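Local structure of occlusion-derived virus envelope protein E66 (Autographa californica nucleopolyhedrovirus, 3VSN) at residues Leu42-Ser45 with Phe46-Lys49. The protein cleaves non-sulfated chondroitin as a lyase of the viral envelope, is essential for oral infectivity and may digest the chondroitin sulfate barrier of the host midgut. Sequence-based numbering, arbitrary orientation.
Sequences LSYS and FSQK
The C-terminal turn of helix 29-48, in the alpha-helical domain of this polysaccharide lyase, tightens where Tyr44 and Ser45 meet Ser47 and Gln48. Phe46 N still bonds to Leu42 O at 2.8 Å, an i to i+4 link, but Gln48 N turns to Ser45 O at 3.0 Å and bonds only weakly to Tyr44 O. Serine suits position 47: its hydroxyl, held between the backbone N and the carbonyl carbon (chi1 79°), folds back so that Ser47 OG donates to Tyr44 O at 2.6 Å, adding a short side-chain bond to a carbonyl that Gln48 N reaches only weakly. The extended Gln48 side chain runs back along the helix and meets the Tyr44 ring at a slant, its amide plane turned 50° from the ring; Gln48 NE2 lies 3.0 Å from Tyr44 OH, at an angle too poor for a hydrogen bond, and donates to Asn311 O. At the other end of the amide, one water accepts from Ser45 OG (2.9 Å) and donates to Gln48 OE1 (2.8 Å), while Ser45 OG also bonds to the hydroxyl of Tyr264. Apolar Leu42 and Phe46 pack on helix 75-93, Leu42 also meets helix 138-154, and Lys49 forms a salt bridge to Glu146 of that helix.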
ATOM      1  N   LEU A  42       0.328 -19.018 -15.802  1.00 15.30           N
ATOM      2  CA  LEU A  42       1.527 -18.201 -16.032  1.00 15.20           C
ATOM      3  C   LEU A  42       1.242 -16.710 -16.241  1.00 15.08           C
ATOM      4  O   LEU A  42       1.855 -15.868 -15.582  1.00 15.14           O
ATOM      5  CB  LEU A  42       2.387 -18.751 -17.186  1.00 15.08           C
ATOM      6  CG  LEU A  42       3.712 -18.015 -17.452  1.00 15.12           C
ATOM      7  CD1 LEU A  42       4.568 -17.880 -16.196  1.00 15.39           C
ATOM      8  CD2 LEU A  42       4.506 -18.698 -18.555  1.00 15.12           C
ATOM      9  N   SER A  43       0.331 -16.387 -17.154  1.00 15.18           N
ATOM     10  CA  SER A  43      -0.019 -14.988 -17.408  1.00 15.55           C
ATOM     11  C   SER A  43      -0.493 -14.297 -16.130  1.00 15.61           C
ATOM     12  O   SER A  43      -0.041 -13.201 -15.805  1.00 15.54           O
ATOM     13  CB  SER A  43      -1.068 -14.873 -18.518  1.00 15.47           C
ATOM     14  OG  SER A  43      -0.467 -15.075 -19.785  1.00 15.75           O
ATOM     15  N   TYR A  44      -1.381 -14.962 -15.398  1.00 15.99           N
ATOM     16  CA  TYR A  44      -1.872 -14.458 -14.118  1.00 16.31           C
ATOM     17  C   TYR A  44      -0.746 -14.268 -13.097  1.00 16.10           C
ATOM     18  O   TYR A  44      -0.651 -13.217 -12.456  1.00 15.84           O
ATOM     19  CB  TYR A  44      -2.948 -15.398 -13.570  1.00 17.13           C
ATOM     20  CG  TYR A  44      -3.442 -15.042 -12.192  1.00 17.93           C
ATOM     21  CD1 TYR A  44      -4.339 -13.994 -12.004  1.00 18.29           C
ATOM     22  CD2 TYR A  44      -3.017 -15.760 -11.074  1.00 18.35           C
ATOM     23  CE1 TYR A  44      -4.794 -13.668 -10.741  1.00 18.76           C
ATOM     24  CE2 TYR A  44      -3.469 -15.440  -9.807  1.00 18.66           C
ATOM     25  CZ  TYR A  44      -4.358 -14.397  -9.650  1.00 18.96           C
ATOM     26  OH  TYR A  44      -4.802 -14.080  -8.393  1.00 19.63           O
ATOM     27  N   SER A  45       0.101 -15.286 -12.956  1.00 15.73           N
ATOM     28  CA  SER A  45       1.228 -15.240 -12.022  1.00 15.43           C
ATOM     29  C   SER A  45       2.192 -14.104 -12.358  1.00 15.22           C
ATOM     30  O   SER A  45       2.636 -13.372 -11.474  1.00 15.10           O
ATOM     31  CB  SER A  45       1.974 -16.576 -12.021  1.00 15.47           C
ATOM     32  OG  SER A  45       3.047 -16.551 -11.098  1.00 15.90           O
ATOM     33  N   PHE A  46       2.495 -13.967 -13.646  1.00 15.18           N
ATOM     34  CA  PHE A  46       3.364 -12.915 -14.159  1.00 15.25           C
ATOM     35  C   PHE A  46       2.803 -11.527 -13.832  1.00 15.15           C
ATOM     36  O   PHE A  46       3.560 -10.610 -13.518  1.00 15.04           O
ATOM     37  CB  PHE A  46       3.516 -13.094 -15.670  1.00 15.47           C
ATOM     38  CG  PHE A  46       4.684 -12.362 -16.273  1.00 15.90           C
ATOM     39  CD1 PHE A  46       5.989 -12.590 -15.828  1.00 16.07           C
ATOM     40  CD2 PHE A  46       4.485 -11.483 -17.331  1.00 16.14           C
ATOM     41  CE1 PHE A  46       7.062 -11.930 -16.412  1.00 16.30           C
ATOM     42  CE2 PHE A  46       5.554 -10.822 -17.921  1.00 16.38           C
ATOM     43  CZ  PHE A  46       6.844 -11.046 -17.460  1.00 16.35           C
ATOM     44  N   SER A  47       1.478 -11.387 -13.883  1.00 14.85           N
ATOM     45  CA  SER A  47       0.821 -10.114 -13.545  1.00 14.99           C
ATOM     46  C   SER A  47       0.997  -9.729 -12.069  1.00 14.81           C
ATOM     47  O   SER A  47       0.846  -8.562 -11.710  1.00 14.90           O
ATOM     48  CB  SER A  47      -0.667 -10.124 -13.945  1.00 14.91           C
ATOM     49  OG  SER A  47      -1.472 -10.828 -13.011  1.00 14.88           O
ATOM     50  N   GLN A  48       1.336 -10.709 -11.233  1.00 14.86           N
ATOM     51  CA  GLN A  48       1.586 -10.485  -9.808  1.00 14.97           C
ATOM     52  C   GLN A  48       3.057 -10.227  -9.493  1.00 15.02           C
ATOM     53  O   GLN A  48       3.376  -9.686  -8.434  1.00 14.69           O
ATOM     54  CB  GLN A  48       1.120 -11.686  -8.984  1.00 15.10           C
ATOM     55  CG  GLN A  48      -0.376 -11.947  -9.019  1.00 15.40           C
ATOM     56  CD  GLN A  48      -0.777 -13.089  -8.105  1.00 15.61           C
ATOM     57  OE1 GLN A  48       0.034 -13.966  -7.791  1.00 15.65           O
ATOM     58  NE2 GLN A  48      -2.032 -13.085  -7.669  1.00 15.47           N
ATOM     59  N   LYS A  49       3.942 -10.622 -10.408  1.00 15.39           N
ATOM     60  CA  LYS A  49       5.386 -10.591 -10.172  1.00 15.90           C
ATOM     61  C   LYS A  49       5.943  -9.172 -10.274  1.00 16.17           C
ATOM     62  O   LYS A  49       5.831  -8.528 -11.317  1.00 15.86           O
ATOM     63  CB  LYS A  49       6.104 -11.524 -11.159  1.00 16.06           C
ATOM     64  CG  LYS A  49       7.591 -11.696 -10.888  1.00 16.38           C
ATOM     65  CD  LYS A  49       8.237 -12.633 -11.901  1.00 16.34           C
ATOM     66  CE  LYS A  49       9.633 -13.038 -11.452  1.00 16.69           C
ATOM     67  NZ  LYS A  49      10.301 -13.900 -12.470  1.00 17.01           N
TER
HETATM   68  O   HOH W   1       1.539 -16.211  -8.653  1.00 17.07           O